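Local coordinates for protein diaminopimelate decarboxylase (Helicobacter pylori, PDB 2QGH) that catalyses the pyridoxal-phosphate-dependent decarboxylation of meso-diaminopimelate to L-lysine, the last step of lysine biosynthesis, at residues 162-166 and 167-171; 204-207 and 208-212; 376-379 and 380-383. All blocks are in the same frame, centred on the assembly; numbering follows the deposited sequence.

How the contacts relate
Each contact is local, within continuous chain, and the three follow in series without nesting or crossing. Contact 1 folds the loop between strand 150-155 and helix 181-193, and contact 2 folds the next barrel loop, between strand 197-203 and helix 213-232. Their centres lie about 7 Å apart, joined where the backbones of I168 and S208 pair and T164 OG1 meets S208 O. Contact 3 comes much later, between strands 369-372 and 393-397 of the mixed sheet region. It touches neither of the others, its centre about 19 and 18 Å from theirs, yet all three touch the bound lysine, so barrel and sheet region meet at one site.

Contact 1. Residues 162-166 and 167-171; sequences AKTHP and YISTG. With LYS (lysine), chain C.
The imidazole of H165 and the phenol ring of Y167 lie side by side and point the same way, but they do not stack: the centroids are 5.2 Å apart and the planes meet at 53°. At the imidazole's edge, in its plane, sits the backbone N of Y167, which gives H165 ND1 a hydrogen bond of 2.9 Å. The N-H points nearly straight at the acceptor (160°). The carbonyl carbon of P166 lies at the edge of the phenol ring, near its plane, while H165 CE1 approaches that ring obliquely. H165 reaches this bond because CG stands anti to the backbone N (chi1 -173°), which turns the ND1 edge toward the N-H of Y167.

The chain turns here through P166 and Y167, both of 3-10 form. The evidence is the bond from I168 N to H165 O at 3.0 Å, followed by a weak one from S169 N to P166 O. Behind the turn T164 wedges against the returning chain: its CG2 is 3.4 Å from S169 CB, tighter than ordinary carbon packing, and its OG1 meets I168 CD1 at 3.4 Å. That hydroxyl has its polar partner outside, the carbonyl of S208. One water, accepting from A162 N and from S169 OG at 3.1 Å, bridges the base of the loop.

The side chains of Y167 and I168 go to different partners. I168 CG2, anti to its carbonyl carbon, comes 3.5 Å from CA of the bound lysine, whereas Y167 OH bonds S320 O of the second subunit. The arrangement is a loop following the fifth strand of a parallel eight-stranded barrel, the pyridoxal-binding fold of this decarboxylase family, lining the lysine site where active site and dimer interface meet.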
loop_
_atom_site.group_PDB
_atom_site.type_symbol
_atom_site.label_atom_id
_atom_site.label_comp_id
_atom_site.label_asym_id
_atom_site.label_seq_id
_atom_site.Cartn_x
_atom_site.Cartn_y
_atom_site.Cartn_z
ATOM N N ALA A 162 -0.533 22.190 -10.493
ATOM C CA ALA A 162 0.901 21.997 -10.279
ATOM C C ALA A 162 1.599 21.271 -11.435
ATOM O O ALA A 162 2.832 21.203 -11.486
ATOM C CB ALA A 162 1.128 21.241 -8.977
ATOM N N LYS A 163 0.809 20.731 -12.358
ATOM C CA LYS A 163 1.342 20.014 -13.510
ATOM C C LYS A 163 2.155 18.784 -13.106
ATOM O O LYS A 163 3.339 18.670 -13.434
ATOM C CB LYS A 163 2.208 20.946 -14.372
ATOM C CG LYS A 163 1.433 22.056 -15.085
ATOM C CD LYS A 163 2.317 22.803 -16.079
ATOM C CE LYS A 163 2.880 21.846 -17.130
ATOM N NZ LYS A 163 3.706 22.528 -18.168
ATOM N N THR A 164 1.506 17.865 -12.399
ATOM C CA THR A 164 2.148 16.640 -11.950
ATOM C C THR A 164 1.154 15.481 -12.074
ATOM O O THR A 164 0.191 15.559 -12.839
ATOM C CB THR A 164 2.618 16.787 -10.483
ATOM O OG1 THR A 164 3.320 15.608 -10.073
ATOM C CG2 THR A 164 1.425 17.022 -9.565
ATOM N N HIS A 165 1.392 14.400 -11.339
ATOM C CA HIS A 165 0.486 13.254 -11.375
ATOM C C HIS A 165 -0.762 13.642 -10.572
ATOM O O HIS A 165 -0.660 14.236 -9.497
ATOM C CB HIS A 165 1.163 12.016 -10.762
ATOM C CG HIS A 165 0.365 10.753 -10.901
ATOM N ND1 HIS A 165 -0.870 10.580 -10.309
ATOM C CD2 HIS A 165 0.627 9.602 -11.565
ATOM C CE1 HIS A 165 -1.334 9.379 -10.605
ATOM N NE2 HIS A 165 -0.445 8.765 -11.365
ATOM N N PRO A 166 -1.957 13.322 -11.091
ATOM C CA PRO A 166 -3.185 13.672 -10.370
ATOM C C PRO A 166 -3.218 13.251 -8.896
ATOM O O PRO A 166 -3.742 13.984 -8.053
ATOM C CB PRO A 166 -4.283 12.997 -11.205
ATOM C CG PRO A 166 -3.559 11.855 -11.885
ATOM C CD PRO A 166 -2.259 12.501 -12.279
ATOM N N TYR A 167 -2.652 12.086 -8.585
ATOM C CA TYR A 167 -2.648 11.584 -7.208
ATOM C C TYR A 167 -1.822 12.400 -6.216
ATOM O O TYR A 167 -2.090 12.380 -5.014
ATOM C CB TYR A 167 -2.178 10.125 -7.169
ATOM C CG TYR A 167 -3.232 9.115 -7.581
ATOM C CD1 TYR A 167 -2.975 7.746 -7.501
ATOM C CD2 TYR A 167 -4.482 9.523 -8.061
ATOM C CE1 TYR A 167 -3.926 6.807 -7.892
ATOM C CE2 TYR A 167 -5.445 8.587 -8.456
ATOM C CZ TYR A 167 -5.156 7.232 -8.368
ATOM O OH TYR A 167 -6.084 6.296 -8.766
ATOM N N ILE A 168 -0.814 13.104 -6.715
ATOM C CA ILE A 168 0.035 13.922 -5.862
ATOM C C ILE A 168 -0.050 15.400 -6.252
ATOM O O ILE A 168 0.834 16.192 -5.935
ATOM C CB ILE A 168 1.506 13.462 -5.934
ATOM C CG1 ILE A 168 2.035 13.639 -7.361
ATOM C CG2 ILE A 168 1.616 12.001 -5.501
ATOM C CD1 ILE A 168 3.518 13.391 -7.502
ATOM N N SER A 169 -1.113 15.754 -6.968
ATOM C CA SER A 169 -1.344 17.135 -7.372
ATOM C C SER A 169 -2.402 17.595 -6.376
ATOM O O SER A 169 -3.470 16.992 -6.284
ATOM C CB SER A 169 -1.888 17.192 -8.796
ATOM O OG SER A 169 -1.869 18.518 -9.288
ATOM N N THR A 170 -2.116 18.656 -5.631
ATOM C CA THR A 170 -3.052 19.098 -4.606
ATOM C C THR A 170 -3.443 20.577 -4.608
ATOM O O THR A 170 -4.171 21.023 -3.716
ATOM C CB THR A 170 -2.482 18.739 -3.202
ATOM O OG1 THR A 170 -1.236 19.416 -3.001
ATOM C CG2 THR A 170 -2.225 17.244 -3.094
ATOM N N GLY A 171 -2.981 21.330 -5.604
ATOM C CA GLY A 171 -3.279 22.757 -5.654
ATOM C C GLY A 171 -4.484 23.234 -6.448
ATOM O O GLY A 171 -4.716 24.437 -6.565
HETATM N N LYS C . 3.165 9.337 -1.937
HETATM C CA LYS C . 3.420 10.187 -3.142
HETATM C C LYS C . 4.548 9.592 -3.984
HETATM O O LYS C . 4.908 8.428 -3.714
HETATM C CB LYS C . 3.774 11.620 -2.705
HETATM C CG LYS C . 2.623 12.338 -2.016
HETATM C CD LYS C . 3.069 13.585 -1.276
HETATM C CE LYS C . 1.863 14.263 -0.628
HETATM N NZ LYS C . 2.199 15.415 0.277
HETATM O OXT LYS C . 5.056 10.282 -4.895
HETATM O O HOH W 1 -2.449 21.484 -8.414
#

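Contact 2. Residues 204-207 and 208-212; sequences FHIG and SQLLD. With PLP (pyridoxal-5'-phosphate), chain B; LYS (lysine), chain C.
S208 OG is gripped twice: it donates to phosphate oxygen O3P of the cofactor at 2.7 Å, and it is also hydrogen-bonded to R282 NH2. The hydroxyl therefore couples the phosphate to an arginine that also binds the lysine. It sits in the loop after the sixth strand of the eight-stranded parallel barrel, where loops following the strands line the pyridoxal pocket. With CG anti to the backbone N (chi1 -178°), H205 carries its imidazole from the same loop over the cofactor.

The two faces of that imidazole are differently occupied. On one, pyridoxal atom C3 lies 3.4 Å above the ring plane, displaced toward the rim; on the opposite one, the backbone N of G207 lies at 3.7 Å, again toward the rim. The imidazole is thus held between cofactor and its own chain. H205 NE2 reaches 3.3 Å from C4A of PLP, the carbon that stands 1.3 Å from NZ of the bound lysine, a separation consistent with an aldimine between them. The rotation of the ring is fixed from its other nitrogen, since ND1 is hydrogen-bonded to G244 N.

At G207 the chain runs almost fully extended into S208, with a phi of 162° and a psi of 180°, a conformation available to glycine. Further along, D212 caps helix 213-232 by way of OD2 and the N of E214. On the side away from the cofactor, L210 packs on the loop, its CD2 3.9 Å from the carbonyl carbon of G207. I206 crosses L210 at about a right angle, bringing its CG1 to 3.9 Å from L210 CD1.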
loop_
_atom_site.group_PDB
_atom_site.type_symbol
_atom_site.label_atom_id
_atom_site.label_comp_id
_atom_site.label_asym_id
_atom_site.label_seq_id
_atom_site.Cartn_x
_atom_site.Cartn_y
_atom_site.Cartn_z
ATOM N N PHE A 204 0.629 27.100 1.768
ATOM C CA PHE A 204 0.125 26.519 0.532
ATOM C C PHE A 204 1.039 25.396 0.062
ATOM O O PHE A 204 2.253 25.416 0.294
ATOM C CB PHE A 204 -0.025 27.570 -0.579
ATOM C CG PHE A 204 1.282 28.028 -1.185
ATOM C CD1 PHE A 204 1.853 29.243 -0.811
ATOM C CD2 PHE A 204 1.926 27.258 -2.156
ATOM C CE1 PHE A 204 3.038 29.682 -1.396
ATOM C CE2 PHE A 204 3.106 27.691 -2.740
ATOM C CZ PHE A 204 3.665 28.910 -2.359
ATOM N N HIS A 205 0.437 24.402 -0.576
ATOM C CA HIS A 205 1.174 23.269 -1.118
ATOM C C HIS A 205 0.380 22.799 -2.329
ATOM O O HIS A 205 -0.676 22.185 -2.177
ATOM C CB HIS A 205 1.278 22.142 -0.093
ATOM C CG HIS A 205 2.061 20.971 -0.592
ATOM N ND1 HIS A 205 3.437 20.979 -0.671
ATOM C CD2 HIS A 205 1.660 19.798 -1.136
ATOM C CE1 HIS A 205 3.850 19.864 -1.245
ATOM N NE2 HIS A 205 2.791 19.129 -1.537
ATOM N N ILE A 206 0.887 23.088 -3.525
ATOM C CA ILE A 206 0.176 22.740 -4.753
ATOM C C ILE A 206 0.403 21.369 -5.386
ATOM O O ILE A 206 -0.304 21.010 -6.337
ATOM C CB ILE A 206 0.408 23.816 -5.850
ATOM C CG1 ILE A 206 1.895 23.932 -6.179
ATOM C CG2 ILE A 206 -0.130 25.157 -5.378
ATOM C CD1 ILE A 206 2.192 24.780 -7.402
ATOM N N GLY A 207 1.366 20.599 -4.881
ATOM C CA GLY A 207 1.611 19.283 -5.449
ATOM C C GLY A 207 2.967 18.693 -5.107
ATOM O O GLY A 207 3.771 19.316 -4.412
ATOM N N SER A 208 3.218 17.484 -5.605
ATOM C CA SER A 208 4.477 16.787 -5.358
ATOM C C SER A 208 5.168 16.378 -6.663
ATOM O O SER A 208 4.521 16.235 -7.700
ATOM C CB SER A 208 4.227 15.541 -4.499
ATOM O OG SER A 208 5.446 14.917 -4.139
ATOM N N GLN A 209 6.483 16.185 -6.596
ATOM C CA GLN A 209 7.278 15.795 -7.757
ATOM C C GLN A 209 7.078 16.801 -8.884
ATOM O O GLN A 209 6.824 16.432 -10.025
ATOM C CB GLN A 209 6.882 14.383 -8.208
ATOM C CG GLN A 209 7.644 13.819 -9.429
ATOM C CD GLN A 209 9.154 13.896 -9.292
ATOM O OE1 GLN A 209 9.700 13.739 -8.204
ATOM N NE2 GLN A 209 9.838 14.125 -10.406
ATOM N N LEU A 210 7.202 18.082 -8.548
ATOM C CA LEU A 210 7.027 19.161 -9.516
ATOM C C LEU A 210 8.327 19.463 -10.254
ATOM O O LEU A 210 9.373 19.641 -9.633
ATOM C CB LEU A 210 6.542 20.427 -8.807
ATOM C CG LEU A 210 5.300 20.288 -7.925
ATOM C CD1 LEU A 210 4.862 21.662 -7.456
ATOM C CD2 LEU A 210 4.183 19.619 -8.705
ATOM N N LEU A 211 8.256 19.519 -11.581
ATOM C CA LEU A 211 9.435 19.805 -12.390
ATOM C C LEU A 211 9.380 21.212 -12.985
ATOM O O LEU A 211 10.390 21.726 -13.470
ATOM C CB LEU A 211 9.582 18.780 -13.517
ATOM C CG LEU A 211 9.965 17.323 -13.207
ATOM C CD1 LEU A 211 11.254 17.262 -12.402
ATOM C CD2 LEU A 211 8.843 16.654 -12.462
ATOM N N ASP A 212 8.205 21.834 -12.953
ATOM C CA ASP A 212 8.065 23.183 -13.489
ATOM C C ASP A 212 7.941 24.198 -12.346
ATOM O O ASP A 212 7.051 24.093 -11.500
ATOM C CB ASP A 212 6.842 23.263 -14.407
ATOM C CG ASP A 212 6.736 24.603 -15.124
ATOM O OD1 ASP A 212 5.714 24.839 -15.804
ATOM O OD2 ASP A 212 7.676 25.422 -15.013
HETATM N N1 PLP B . 4.002 19.571 2.744
HETATM C C2 PLP B . 2.672 19.132 2.578
HETATM C C2A PLP B . 1.558 19.834 3.250
HETATM C C3 PLP B . 2.437 17.959 1.755
HETATM O O3 PLP B . 1.157 17.473 1.571
HETATM C C4 PLP B . 3.501 17.299 1.140
HETATM C C4A PLP B . 3.110 16.289 0.118
HETATM C C5 PLP B . 4.821 17.735 1.322
HETATM C C6 PLP B . 5.073 18.916 2.120
HETATM C C5A PLP B . 6.038 17.006 0.943
HETATM O O4P PLP B . 6.290 17.221 -0.427
HETATM P P PLP B . 7.428 16.597 -1.105
HETATM O O1P PLP B . 7.889 15.171 -0.671
HETATM O O2P PLP B . 8.603 17.646 -0.874
HETATM O O3P PLP B . 7.011 16.496 -2.622
HETATM N N LYS C . 3.165 9.337 -1.937
HETATM C CA LYS C . 3.420 10.187 -3.142
HETATM C C LYS C . 4.548 9.592 -3.984
HETATM O O LYS C . 4.908 8.428 -3.714
HETATM C CB LYS C . 3.774 11.620 -2.705
HETATM C CG LYS C . 2.623 12.338 -2.016
HETATM C CD LYS C . 3.069 13.585 -1.276
HETATM C CE LYS C . 1.863 14.263 -0.628
HETATM N NZ LYS C . 2.199 15.415 0.277
HETATM O OXT LYS C . 5.056 10.282 -4.895
#

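Contact 3. Residues 376-379 and 380-383; sequences GAYG and SSMA. With LYS (lysine), chain C; PLP (pyridoxal-5'-phosphate), chain B.
A beta turn in the loop between strands 369-372 and 393-397 places two pocket residues of the active site, Y378 and M382, beside the bound lysine. The turn is defined by a hydrogen bond from M382 N to G379 O of 3.3 Å, nearly straight at N-H (162°), with the donor lying above the carbonyl plane. Across it, M382 SD packs 4.2 Å from Y378 CB, and S381 OG rests against Y378 CA at 3.4 Å. That hydroxyl is bonded elsewhere, to K66 O. A water inside the bend accepts from both G379 N and S381 N, and so adds a water bridge to the direct M382 N to G379 O bond.

Y378 meets both ligands. The lysine CB lies 3.5 Å above the ring plane and over its centre, a position suited to a CH-pi contact. PLP O1P lies at the ring's edge, in its plane, and takes a hydrogen bond from Y378 OH at 2.7 Å. CG sits anti to the carbonyl carbon (chi1 -54°), which sets the ring face against lysine CB. At the other end of the side chain, CB is 3.1 Å from the lysine O. M382 bends at its last torsion, and its SD comes 3.6 Å from the alpha-amino N of the bound lysine. Y386 of the second subunit packs on Y378, S381 and M382, so the turn also forms part of the dimer contact.

The implication is that one aromatic side chain addresses both partners of the complex. It covers the apolar stem of the lysine with its face and donates a hydrogen bond from its hydroxyl to the phosphate, which also receives the backbone N of R282, so that the negative charge there is met by a hydroxyl donor, with the acceptor in the plane of the ring.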
loop_
_atom_site.group_PDB
_atom_site.type_symbol
_atom_site.label_atom_id
_atom_site.label_comp_id
_atom_site.label_asym_id
_atom_site.label_seq_id
_atom_site.Cartn_x
_atom_site.Cartn_y
_atom_site.Cartn_z
ATOM N N GLY A 376 14.238 6.397 -1.592
ATOM C CA GLY A 376 14.301 6.876 -0.221
ATOM C C GLY A 376 13.071 7.652 0.220
ATOM O O GLY A 376 12.843 7.862 1.411
ATOM N N ALA A 377 12.258 8.073 -0.740
ATOM C CA ALA A 377 11.056 8.826 -0.413
ATOM C C ALA A 377 9.831 8.047 -0.833
ATOM O O ALA A 377 9.772 7.525 -1.944
ATOM C CB ALA A 377 11.074 10.167 -1.114
ATOM N N TYR A 378 8.854 7.966 0.065
ATOM C CA TYR A 378 7.615 7.256 -0.212
ATOM C C TYR A 378 7.911 5.842 -0.659
ATOM O O TYR A 378 7.185 5.257 -1.461
ATOM C CB TYR A 378 6.810 8.012 -1.271
ATOM C CG TYR A 378 6.587 9.455 -0.875
ATOM C CD1 TYR A 378 5.790 9.779 0.224
ATOM C CD2 TYR A 378 7.225 10.495 -1.554
ATOM C CE1 TYR A 378 5.638 11.107 0.645
ATOM C CE2 TYR A 378 7.080 11.827 -1.146
ATOM C CZ TYR A 378 6.288 12.125 -0.046
ATOM O OH TYR A 378 6.151 13.429 0.377
ATOM N N GLY A 379 9.000 5.303 -0.127
ATOM C CA GLY A 379 9.383 3.939 -0.429
ATOM C C GLY A 379 8.866 3.078 0.704
ATOM O O GLY A 379 7.720 2.635 0.684
ATOM N N SER A 380 9.686 2.864 1.722
ATOM C CA SER A 380 9.261 2.044 2.844
ATOM C C SER A 380 8.131 2.656 3.683
ATOM O O SER A 380 7.502 1.957 4.468
ATOM C CB SER A 380 10.453 1.738 3.747
ATOM O OG SER A 380 10.655 2.787 4.665
ATOM N N SER A 381 7.864 3.949 3.531
ATOM C CA SER A 381 6.798 4.574 4.315
ATOM C C SER A 381 5.398 4.190 3.828
ATOM O O SER A 381 4.421 4.379 4.544
ATOM C CB SER A 381 6.947 6.097 4.318
ATOM O OG SER A 381 6.697 6.639 3.040
ATOM N N MET A 382 5.298 3.652 2.617
ATOM C CA MET A 382 4.004 3.218 2.073
ATOM C C MET A 382 3.978 1.696 1.957
ATOM O O MET A 382 3.012 1.120 1.438
ATOM C CB MET A 382 3.760 3.803 0.678
ATOM C CG MET A 382 3.749 5.316 0.596
ATOM S SD MET A 382 3.243 5.850 -1.065
ATOM C CE MET A 382 1.459 5.957 -0.829
ATOM N N ALA A 383 5.047 1.057 2.434
ATOM C CA ALA A 383 5.185 -0.394 2.376
ATOM C C ALA A 383 4.174 -1.115 3.267
ATOM O O ALA A 383 3.791 -0.607 4.317
ATOM C CB ALA A 383 6.613 -0.803 2.762
HETATM N N LYS C . 3.165 9.337 -1.937
HETATM C CA LYS C . 3.420 10.187 -3.142
HETATM C C LYS C . 4.548 9.592 -3.984
HETATM O O LYS C . 4.908 8.428 -3.714
HETATM C CB LYS C . 3.774 11.620 -2.705
HETATM C CG LYS C . 2.623 12.338 -2.016
HETATM C CD LYS C . 3.069 13.585 -1.276
HETATM C CE LYS C . 1.863 14.263 -0.628
HETATM N NZ LYS C . 2.199 15.415 0.277
HETATM O OXT LYS C . 5.056 10.282 -4.895
HETATM N N1 PLP B . 4.002 19.571 2.744
HETATM C C2 PLP B . 2.672 19.132 2.578
HETATM C C2A PLP B . 1.558 19.834 3.250
HETATM C C3 PLP B . 2.437 17.959 1.755
HETATM O O3 PLP B . 1.157 17.473 1.571
HETATM C C4 PLP B . 3.501 17.299 1.140
HETATM C C4A PLP B . 3.110 16.289 0.118
HETATM C C5 PLP B . 4.821 17.735 1.322
HETATM C C6 PLP B . 5.073 18.916 2.120
HETATM C C5A PLP B . 6.038 17.006 0.943
HETATM O O4P PLP B . 6.290 17.221 -0.427
HETATM P P PLP B . 7.428 16.597 -1.105
HETATM O O1P PLP B . 7.889 15.171 -0.671
HETATM O O2P PLP B . 8.603 17.646 -0.874
HETATM O O3P PLP B . 7.011 16.496 -2.622
HETATM O O HOH W 2 10.280 5.934 2.483
#